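Mandelate racemase / muconate lactonizing enzyme family protein (Agrobacterium tumefaciens, PDB 4DXK) probably acts as a lyase or racemase of the mandelate racemase subgroup of the enolase superfamily, using a metal site at the mouth of its barrel. Local coordinates at residues K172-D177 with E216-W221; P225-A230 with L253-A258; H241-K246 with S267-S272. All blocks are in the same frame, centred on the assembly; numbering follows the deposited sequence. Where two conformers were deposited one is given.

Interaction 1 (K172-D177 with E216-W221); sequences KIWPFD and EFHSMW. With NA (sodium ion), chain C; PO4 (phosphate ion), chain B.
The backbones of I173 and E216 meet where two neighbouring parallel strands run out: E216 N donates to I173 O at 2.9 Å, almost straight at 179°, before the two segments separate into a type I turn from W174 to D177 and a type I' turn from F217 to M220. Across the two turns, H218 of the second points an edge at one face of the W174 indole of the first in a T-shaped pair; H218 CE1 sits above the five-membered ring, 3.7 Å from W174 CG. The neighbouring ND1 is gripped by D177: H218 ND1 donates to D177 OD2 at 2.6 Å, close to its own ring plane and on the syn lone pair of the carboxylate. M220, in one of two conformers, crosses this carboxylate, its SD 3.5 Å from D177 CG. E216 holds CG anti to the backbone N (chi1 165°), over the centre of the H218 ring; the bend at chi2 (74°) then turns the carboxylate so that OE1 accepts from H218 N and OE2 binds sodium at 2.2 Å. F176 and F217 run side by side, with F176 CD2 3.5 Å from F217 CE1, and W221 presents the edge of its indole to F176 O. Two waters fill in the polar centre: one joins F176 N, D177 OD1 and E216 O, the other D177 OD1 and F217 O. At the metal end of the contact, K172 NZ, salt-bridged to E242, donates to phosphate O1 at 2.7 Å. The phosphate, probably from the crystallisation liquor, also binds sodium and H318, with only a weak bond from H218 NE2; it may mark an anion-accepting pocket, beside which D177 fixes the rotation of the H218 ring.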
loop_
_atom_site.group_PDB
_atom_site.type_symbol
_atom_site.label_atom_id
_atom_site.label_comp_id
_atom_site.label_asym_id
_atom_site.label_seq_id
_atom_site.Cartn_x
_atom_site.Cartn_y
_atom_site.Cartn_z
ATOM N N LYS A 172 -12.543 29.526 19.607
ATOM C CA LYS A 172 -11.944 28.242 19.941
ATOM C C LYS A 172 -12.113 27.971 21.428
ATOM O O LYS A 172 -11.850 28.845 22.253
ATOM C CB LYS A 172 -10.464 28.210 19.548
ATOM C CG LYS A 172 -9.809 26.844 19.748
ATOM C CD LYS A 172 -8.512 26.696 18.932
ATOM C CE LYS A 172 -7.337 27.368 19.617
ATOM N NZ LYS A 172 -6.106 27.258 18.780
ATOM N N ILE A 173 -12.564 26.760 21.757
ATOM C CA ILE A 173 -12.807 26.369 23.142
ATOM C C ILE A 173 -12.176 25.007 23.423
ATOM O O ILE A 173 -11.894 24.239 22.498
ATOM C CB ILE A 173 -14.321 26.343 23.468
ATOM C CG1 ILE A 173 -15.064 25.344 22.576
ATOM C CG2 ILE A 173 -14.918 27.739 23.319
ATOM C CD1 ILE A 173 -16.525 25.151 22.964
ATOM N N TRP A 174 -11.926 24.721 24.696
ATOM C CA TRP A 174 -11.328 23.448 25.100
ATOM C C TRP A 174 -12.040 22.840 26.310
ATOM O O TRP A 174 -11.450 22.699 27.383
ATOM C CB TRP A 174 -9.817 23.581 25.354
ATOM C CG TRP A 174 -9.370 24.774 26.155
ATOM C CD1 TRP A 174 -9.178 24.837 27.506
ATOM C CD2 TRP A 174 -9.002 26.057 25.640
ATOM N NE1 TRP A 174 -8.737 26.089 27.863
ATOM C CE2 TRP A 174 -8.620 26.856 26.735
ATOM C CE3 TRP A 174 -8.973 26.611 24.358
ATOM C CZ2 TRP A 174 -8.216 28.183 26.587
ATOM C CZ3 TRP A 174 -8.565 27.924 24.211
ATOM C CH2 TRP A 174 -8.196 28.695 25.318
ATOM N N PRO A 175 -13.318 22.462 26.139
ATOM C CA PRO A 175 -14.113 22.005 27.277
ATOM C C PRO A 175 -13.841 20.558 27.692
ATOM O O PRO A 175 -14.442 20.119 28.672
ATOM C CB PRO A 175 -15.553 22.158 26.773
ATOM C CG PRO A 175 -15.451 21.932 25.307
ATOM C CD PRO A 175 -14.110 22.499 24.894
ATOM N N PHE A 176 -12.962 19.842 26.993
ATOM C CA PHE A 176 -12.673 18.451 27.341
ATOM C C PHE A 176 -11.426 18.303 28.213
ATOM O O PHE A 176 -11.108 17.194 28.656
ATOM C CB PHE A 176 -12.515 17.604 26.069
ATOM C CG PHE A 176 -13.756 17.548 25.225
ATOM C CD1 PHE A 176 -14.738 16.601 25.477
ATOM C CD2 PHE A 176 -13.960 18.461 24.199
ATOM C CE1 PHE A 176 -15.900 16.559 24.710
ATOM C CE2 PHE A 176 -15.117 18.423 23.431
ATOM C CZ PHE A 176 -16.082 17.476 23.686
ATOM N N ASP A 177 -10.715 19.401 28.461
ATOM C CA ASP A 177 -9.435 19.309 29.163
ATOM C C ASP A 177 -9.597 18.816 30.603
ATOM O O ASP A 177 -8.774 18.053 31.100
ATOM C CB ASP A 177 -8.699 20.648 29.166
ATOM C CG ASP A 177 -8.095 21.008 27.814
ATOM O OD1 ASP A 177 -8.493 20.447 26.773
ATOM O OD2 ASP A 177 -7.220 21.898 27.803
ATOM N N GLU A 216 -10.168 22.795 20.675
ATOM C CA GLU A 216 -8.805 22.555 21.093
ATOM C C GLU A 216 -8.796 21.387 22.074
ATOM O O GLU A 216 -9.605 21.372 23.002
ATOM C CB GLU A 216 -8.317 23.806 21.818
ATOM C CG GLU A 216 -7.078 23.595 22.604
ATOM C CD GLU A 216 -5.903 23.498 21.693
ATOM O OE1 GLU A 216 -5.519 22.367 21.322
ATOM O OE2 GLU A 216 -5.398 24.572 21.315
ATOM N N PHE A 217 -7.890 20.429 21.885
ATOM C CA PHE A 217 -7.747 19.296 22.805
ATOM C C PHE A 217 -6.414 19.251 23.538
ATOM O O PHE A 217 -6.218 18.414 24.419
ATOM C CB PHE A 217 -7.942 17.974 22.063
ATOM C CG PHE A 217 -9.328 17.776 21.528
ATOM C CD1 PHE A 217 -10.362 17.388 22.374
ATOM C CD2 PHE A 217 -9.611 17.983 20.180
ATOM C CE1 PHE A 217 -11.637 17.186 21.883
ATOM C CE2 PHE A 217 -10.894 17.788 19.689
ATOM C CZ PHE A 217 -11.905 17.381 20.543
ATOM N N HIS A 218 -5.488 20.117 23.140
ATOM C CA HIS A 218 -4.182 20.229 23.795
ATOM C C HIS A 218 -3.422 18.904 23.889
ATOM O O HIS A 218 -2.647 18.694 24.819
ATOM C CB HIS A 218 -4.338 20.848 25.185
ATOM C CG HIS A 218 -4.683 22.304 25.157
ATOM N ND1 HIS A 218 -5.731 22.835 25.877
ATOM C CD2 HIS A 218 -4.114 23.338 24.496
ATOM C CE1 HIS A 218 -5.786 24.141 25.672
ATOM N NE2 HIS A 218 -4.817 24.470 24.836
ATOM N N SER A 219 -3.637 18.018 22.918
ATOM C CA SER A 219 -2.945 16.724 22.852
ATOM C C SER A 219 -3.122 15.863 24.096
ATOM O O SER A 219 -2.250 15.057 24.420
ATOM C CB SER A 219 -1.452 16.900 22.548
ATOM O OG SER A 219 -1.302 17.324 21.201
ATOM N N MET A 220 -4.258 16.011 24.769
ATOM C CA MET A 220 -4.434 15.371 26.070
ATOM C C MET A 220 -5.057 13.975 26.047
ATOM O O MET A 220 -5.122 13.319 27.083
ATOM C CB MET A 220 -5.227 16.288 27.000
ATOM C CG MET A 220 -4.582 17.659 27.158
ATOM S SD MET A 220 -5.449 18.744 28.298
ATOM C CE MET A 220 -5.257 17.828 29.819
ATOM N N TRP A 221 -5.489 13.507 24.879
ATOM C CA TRP A 221 -6.215 12.239 24.781
ATOM C C TRP A 221 -5.447 11.146 24.061
ATOM O O TRP A 221 -4.693 11.416 23.120
ATOM C CB TRP A 221 -7.546 12.467 24.056
ATOM C CG TRP A 221 -8.454 13.342 24.837
ATOM C CD1 TRP A 221 -8.627 14.687 24.699
ATOM C CD2 TRP A 221 -9.282 12.938 25.924
ATOM N NE1 TRP A 221 -9.538 15.148 25.630
ATOM C CE2 TRP A 221 -9.944 14.087 26.400
ATOM C CE3 TRP A 221 -9.516 11.714 26.556
ATOM C CZ2 TRP A 221 -10.845 14.039 27.462
ATOM C CZ3 TRP A 221 -10.402 11.672 27.609
ATOM C CH2 TRP A 221 -11.053 12.827 28.056
HETATM NA NA NA C . -3.508 25.127 20.421
HETATM P P PO4 B . -4.303 27.866 21.870
HETATM O O1 PO4 B . -4.042 27.122 20.570
HETATM O O2 PO4 B . -3.002 28.114 22.596
HETATM O O3 PO4 B . -4.954 29.204 21.651
HETATM O O4 PO4 B . -5.206 27.025 22.751
HETATM O O HOH W 1 -10.817 20.300 25.207
HETATM O O HOH W 2 -8.622 17.836 25.851
HETATM O O HOH W 3 -3.022 22.881 20.788
HETATM O O HOH W 4 -2.627 25.542 22.568
#

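Interaction 2 (P225-A230 with L253-A258); sequences PAMQIA and LTRYAA
Y256 reaches from helix 253-259 to A226, M227 and A230 of helix 223-232, the two short segments lying 9.7 Å apart axis to axis and nearly parallel (21°). From CB, the bond to CG points directly opposite the backbone N (chi1 -176°), which sends the ring across to the other helix. CD1 is the first atom to touch, meeting A226 CB and M227 CG, both at 4.1 Å. Beyond it, CE1 comes within 3.5 Å of A226 O, which lies at the ring edge near its plane. CZ packs on A230 CB at 3.8 Å, and OH also rests against that methyl. One water, in the ring plane, sits 2.7 Å from Y256 OH and donates to A226 O, bridging the phenol to the opposite backbone. M227 slides past the tyrosine in the reverse direction, and in one of two conformers its SD passes 3.5 Å from R255 O; the guanidinium of R255 turns to A285 of the third subunit. These are two successive outer helices of the TIM barrel. Beneath them the tyrosine ring covers P244 and I264, and its hydroxyl is hydrogen-bonded to H241 on strand 240-242.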
loop_
_atom_site.group_PDB
_atom_site.type_symbol
_atom_site.label_atom_id
_atom_site.label_comp_id
_atom_site.label_asym_id
_atom_site.label_seq_id
_atom_site.Cartn_x
_atom_site.Cartn_y
_atom_site.Cartn_z
ATOM N N PRO A 225 -10.409 7.280 23.143
ATOM C CA PRO A 225 -11.346 8.311 23.601
ATOM C C PRO A 225 -11.349 9.541 22.677
ATOM O O PRO A 225 -12.389 10.196 22.551
ATOM C CB PRO A 225 -10.838 8.660 25.006
ATOM C CG PRO A 225 -9.396 8.242 25.007
ATOM C CD PRO A 225 -9.374 7.001 24.154
ATOM N N ALA A 226 -10.229 9.853 22.025
ATOM C CA ALA A 226 -10.236 10.937 21.042
ATOM C C ALA A 226 -11.259 10.668 19.931
ATOM O O ALA A 226 -12.023 11.565 19.548
ATOM C CB ALA A 226 -8.845 11.139 20.462
ATOM N N MET A 227 -11.285 9.440 19.417
ATOM C CA MET A 227 -12.242 9.100 18.362
ATOM C C MET A 227 -13.680 9.103 18.884
ATOM O O MET A 227 -14.597 9.526 18.181
ATOM C CB MET A 227 -11.893 7.760 17.697
ATOM C CG MET A 227 -10.630 7.804 16.846
ATOM S SD MET A 227 -10.345 6.336 15.837
ATOM C CE MET A 227 -10.087 5.077 17.102
ATOM N N GLN A 228 -13.874 8.649 20.118
ATOM C CA GLN A 228 -15.193 8.662 20.743
ATOM C C GLN A 228 -15.729 10.092 20.849
ATOM O O GLN A 228 -16.887 10.368 20.517
ATOM C CB GLN A 228 -15.071 8.037 22.132
ATOM C CG GLN A 228 -16.357 7.973 22.927
ATOM C CD GLN A 228 -16.124 7.441 24.324
ATOM O OE1 GLN A 228 -15.017 7.034 24.672
ATOM N NE2 GLN A 228 -17.173 7.436 25.136
ATOM N N ILE A 229 -14.878 10.999 21.313
ATOM C CA ILE A 229 -15.238 12.409 21.429
ATOM C C ILE A 229 -15.517 13.031 20.061
ATOM O O ILE A 229 -16.497 13.770 19.890
ATOM C CB ILE A 229 -14.138 13.204 22.176
ATOM C CG1 ILE A 229 -14.031 12.745 23.634
ATOM C CG2 ILE A 229 -14.387 14.708 22.072
ATOM C CD1 ILE A 229 -12.770 13.220 24.331
ATOM N N ALA A 230 -14.660 12.724 19.087
ATOM C CA ALA A 230 -14.818 13.258 17.737
ATOM C C ALA A 230 -16.197 12.907 17.187
ATOM O O ALA A 230 -16.903 13.773 16.663
ATOM C CB ALA A 230 -13.733 12.729 16.816
ATOM N N LEU A 253 -2.904 9.439 13.284
ATOM C CA LEU A 253 -3.908 10.395 12.812
ATOM C C LEU A 253 -4.797 9.833 11.702
ATOM O O LEU A 253 -5.922 10.290 11.523
ATOM C CB LEU A 253 -3.245 11.689 12.341
ATOM C CG LEU A 253 -2.518 12.464 13.432
ATOM C CD1 LEU A 253 -1.823 13.659 12.823
ATOM C CD2 LEU A 253 -3.481 12.910 14.513
ATOM N N THR A 254 -4.329 8.827 10.972
ATOM C CA THR A 254 -5.151 8.289 9.886
ATOM C C THR A 254 -6.446 7.678 10.413
ATOM O O THR A 254 -7.520 7.830 9.824
ATOM C CB THR A 254 -4.379 7.278 9.020
ATOM O OG1 THR A 254 -4.110 6.095 9.778
ATOM C CG2 THR A 254 -3.074 7.891 8.555
ATOM N N ARG A 255 -6.360 7.007 11.547
ATOM C CA ARG A 255 -7.562 6.434 12.121
ATOM C C ARG A 255 -8.492 7.488 12.680
ATOM O O ARG A 255 -9.714 7.355 12.589
ATOM C CB ARG A 255 -7.195 5.436 13.187
ATOM C CG ARG A 255 -6.477 4.264 12.576
ATOM C CD ARG A 255 -6.146 3.257 13.600
ATOM N NE ARG A 255 -7.337 2.738 14.261
ATOM C CZ ARG A 255 -7.265 1.846 15.239
ATOM N NH1 ARG A 255 -6.074 1.422 15.631
ATOM N NH2 ARG A 255 -8.366 1.393 15.823
ATOM N N TYR A 256 -7.918 8.543 13.251
ATOM C CA TYR A 256 -8.725 9.636 13.760
ATOM C C TYR A 256 -9.481 10.303 12.615
ATOM O O TYR A 256 -10.683 10.562 12.716
ATOM C CB TYR A 256 -7.840 10.649 14.485
ATOM C CG TYR A 256 -8.647 11.753 15.120
ATOM C CD1 TYR A 256 -9.161 11.615 16.400
ATOM C CD2 TYR A 256 -8.919 12.924 14.428
ATOM C CE1 TYR A 256 -9.924 12.620 16.980
ATOM C CE2 TYR A 256 -9.682 13.934 14.998
ATOM C CZ TYR A 256 -10.172 13.781 16.276
ATOM O OH TYR A 256 -10.930 14.785 16.838
ATOM N N ALA A 257 -8.782 10.586 11.525
ATOM C CA ALA A 257 -9.402 11.256 10.385
ATOM C C ALA A 257 -10.521 10.414 9.772
ATOM O O ALA A 257 -11.453 10.957 9.174
ATOM C CB ALA A 257 -8.355 11.596 9.334
ATOM N N ALA A 258 -10.438 9.099 9.940
ATOM C CA ALA A 258 -11.440 8.184 9.397
ATOM C C ALA A 258 -12.807 8.357 10.049
ATOM O O ALA A 258 -13.833 8.024 9.444
ATOM C CB ALA A 258 -10.971 6.745 9.532
HETATM O O HOH W 5 -11.447 14.294 19.423
#

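Interaction 3 (H241-K246 with S267-S272); sequences HEDPIK and SETLGS. With NA (sodium ion), chain C.
This is a metal-mediated, largely polar contact at the C-terminal ends of adjacent TIM-barrel strands, the place where enolase-superfamily enzymes keep their metal. E242, closing strand 240-242, and E268, in the loop after strand 264-266, each give sodium one carboxylate oxygen: E242 OE2 and E268 OE1 both bind at 2.3 Å. E216, the phosphate and two waters complete the coordination. The two glutamate oxygens lie only 3.3 Å apart, an approach the shared cation presumably makes tolerable, and their carboxylates cross with planes 70° apart. E242 runs out fully extended to the ion; its other oxygen is salt-bridged to K172. E268 OE2 in turn accepts from a metal-bound water and is hydrogen-bonded to Y71 of the second subunit, so a residue of a neighbouring subunit lies beside the site. D243 works in the second shell. Its OD2 accepts from another sodium-bound water at 2.7 Å and from a further water, which also donates to E242 OE2 and accepts from E268 N, and thus links the two segments. S267, which follows a cis peptide, begins an ST turn in which its OG accepts T269 N at 3.0 Å. The same OG donates to D243 OD1 at 2.6 Å, arriving on the syn side, 27° out of the carboxylate plane.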
loop_
_atom_site.group_PDB
_atom_site.type_symbol
_atom_site.label_atom_id
_atom_site.label_comp_id
_atom_site.label_asym_id
_atom_site.label_seq_id
_atom_site.Cartn_x
_atom_site.Cartn_y
_atom_site.Cartn_z
ATOM N N HIS A 241 -10.637 20.170 14.689
ATOM C CA HIS A 241 -10.301 19.461 15.919
ATOM C C HIS A 241 -8.797 19.509 16.061
ATOM O O HIS A 241 -8.064 18.832 15.322
ATOM C CB HIS A 241 -10.800 18.016 15.879
ATOM C CG HIS A 241 -12.291 17.899 15.940
ATOM N ND1 HIS A 241 -12.950 16.691 15.831
ATOM C CD2 HIS A 241 -13.257 18.835 16.101
ATOM C CE1 HIS A 241 -14.254 16.891 15.915
ATOM N NE2 HIS A 241 -14.467 18.185 16.073
ATOM N N GLU A 242 -8.339 20.338 16.991
ATOM C CA GLU A 242 -6.925 20.676 17.104
ATOM C C GLU A 242 -6.227 19.801 18.132
ATOM O O GLU A 242 -6.691 19.660 19.273
ATOM C CB GLU A 242 -6.796 22.150 17.484
ATOM C CG GLU A 242 -5.363 22.670 17.573
ATOM C CD GLU A 242 -5.318 24.171 17.790
ATOM O OE1 GLU A 242 -6.315 24.860 17.495
ATOM O OE2 GLU A 242 -4.286 24.679 18.283
ATOM N N ASP A 243 -5.104 19.221 17.722
ATOM C CA ASP A 243 -4.281 18.384 18.593
ATOM C C ASP A 243 -5.118 17.372 19.381
ATOM O O ASP A 243 -5.050 17.316 20.608
ATOM C CB ASP A 243 -3.420 19.267 19.501
ATOM C CG ASP A 243 -2.339 19.992 18.733
ATOM O OD1 ASP A 243 -1.899 19.445 17.714
ATOM O OD2 ASP A 243 -1.931 21.095 19.138
ATOM N N PRO A 244 -5.894 16.541 18.669
ATOM C CA PRO A 244 -6.767 15.596 19.373
ATOM C C PRO A 244 -6.010 14.525 20.153
ATOM O O PRO A 244 -6.552 13.982 21.123
ATOM C CB PRO A 244 -7.565 14.952 18.239
ATOM C CG PRO A 244 -6.683 15.106 17.020
ATOM C CD PRO A 244 -6.047 16.445 17.203
ATOM N N ILE A 245 -4.795 14.213 19.706
ATOM C CA ILE A 245 -3.907 13.255 20.354
ATOM C C ILE A 245 -2.505 13.858 20.357
ATOM O O ILE A 245 -2.274 14.891 19.738
ATOM C CB ILE A 245 -3.895 11.871 19.641
ATOM C CG1 ILE A 245 -3.353 12.002 18.209
ATOM C CG2 ILE A 245 -5.282 11.208 19.668
ATOM C CD1 ILE A 245 -3.074 10.653 17.549
ATOM N N LYS A 246 -1.581 13.223 21.060
ATOM C CA LYS A 246 -0.185 13.649 21.074
ATOM C C LYS A 246 0.389 13.499 19.677
ATOM O O LYS A 246 0.139 12.506 18.997
ATOM C CB LYS A 246 0.614 12.782 22.048
ATOM C CG LYS A 246 1.965 13.361 22.430
ATOM C CD LYS A 246 1.833 14.468 23.445
ATOM C CE LYS A 246 3.194 14.848 24.023
ATOM N NZ LYS A 246 3.032 16.012 24.905
ATOM N N SER A 267 0.072 21.106 13.672
ATOM C CA SER A 267 0.101 21.209 15.132
ATOM C C SER A 267 1.148 22.241 15.533
ATOM O O SER A 267 2.300 22.165 15.090
ATOM C CB SER A 267 0.469 19.890 15.809
ATOM O OG SER A 267 0.580 20.082 17.217
ATOM N N GLU A 268 0.766 23.154 16.420
ATOM C CA GLU A 268 1.702 24.092 17.032
ATOM C C GLU A 268 2.848 23.371 17.749
ATOM O O GLU A 268 3.901 23.963 17.997
ATOM C CB GLU A 268 0.955 24.991 18.021
ATOM C CG GLU A 268 0.439 24.238 19.254
ATOM C CD GLU A 268 -0.535 25.025 20.112
ATOM O OE1 GLU A 268 -1.414 25.699 19.548
ATOM O OE2 GLU A 268 -0.427 24.958 21.360
ATOM N N THR A 269 2.646 22.102 18.096
ATOM C CA THR A 269 3.677 21.354 18.829
ATOM C C THR A 269 4.758 20.735 17.948
ATOM O O THR A 269 5.741 20.220 18.478
ATOM C CB THR A 269 3.083 20.234 19.730
ATOM O OG1 THR A 269 2.582 19.157 18.924
ATOM C CG2 THR A 269 1.967 20.772 20.612
ATOM N N LEU A 270 4.583 20.778 16.625
ATOM C CA LEU A 270 5.521 20.173 15.684
ATOM C C LEU A 270 6.553 21.183 15.212
ATOM O O LEU A 270 6.230 22.360 14.992
ATOM C CB LEU A 270 4.777 19.619 14.460
ATOM C CG LEU A 270 3.918 18.381 14.718
ATOM C CD1 LEU A 270 3.078 18.065 13.489
ATOM C CD2 LEU A 270 4.763 17.170 15.109
ATOM N N GLY A 271 7.786 20.727 15.016
ATOM C CA GLY A 271 8.853 21.604 14.566
ATOM C C GLY A 271 9.560 21.158 13.298
ATOM O O GLY A 271 9.828 19.969 13.110
ATOM N N SER A 272 9.839 22.146 12.452
ATOM C CA SER A 272 10.616 22.019 11.208
ATOM C C SER A 272 9.757 21.494 10.067
ATOM O O SER A 272 8.759 20.785 10.262
ATOM C CB SER A 272 11.873 21.146 11.357
ATOM O OG SER A 272 11.579 19.771 11.132
HETATM NA NA NA C . -3.508 25.127 20.421
HETATM O O HOH W 6 -1.960 22.963 17.100
HETATM O O HOH W 3 -3.022 22.881 20.788
HETATM O O HOH W 4 -2.627 25.542 22.568
#

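All three contacts belong to the barrel domain and lie on the same side of the chain's centre. Interactions 1 and 3 sit about 11 Å apart, centre to centre, at the C-terminal ends of the four neighbouring strands 170-173, 212-216, 240-242 and 264-266 of one parallel sheet; they share the sodium ion and two of its waters, and together supply its three glutamates. Interaction 2, about 14 Å from either, joins the outer helices 223-232 and 253-259. Along the chain interaction 1 closes first, whereas the segments of interactions 2 and 3 alternate. I229 packs on F176, F217 and W221, so helix 223-232 packs directly against the loops beside the metal site.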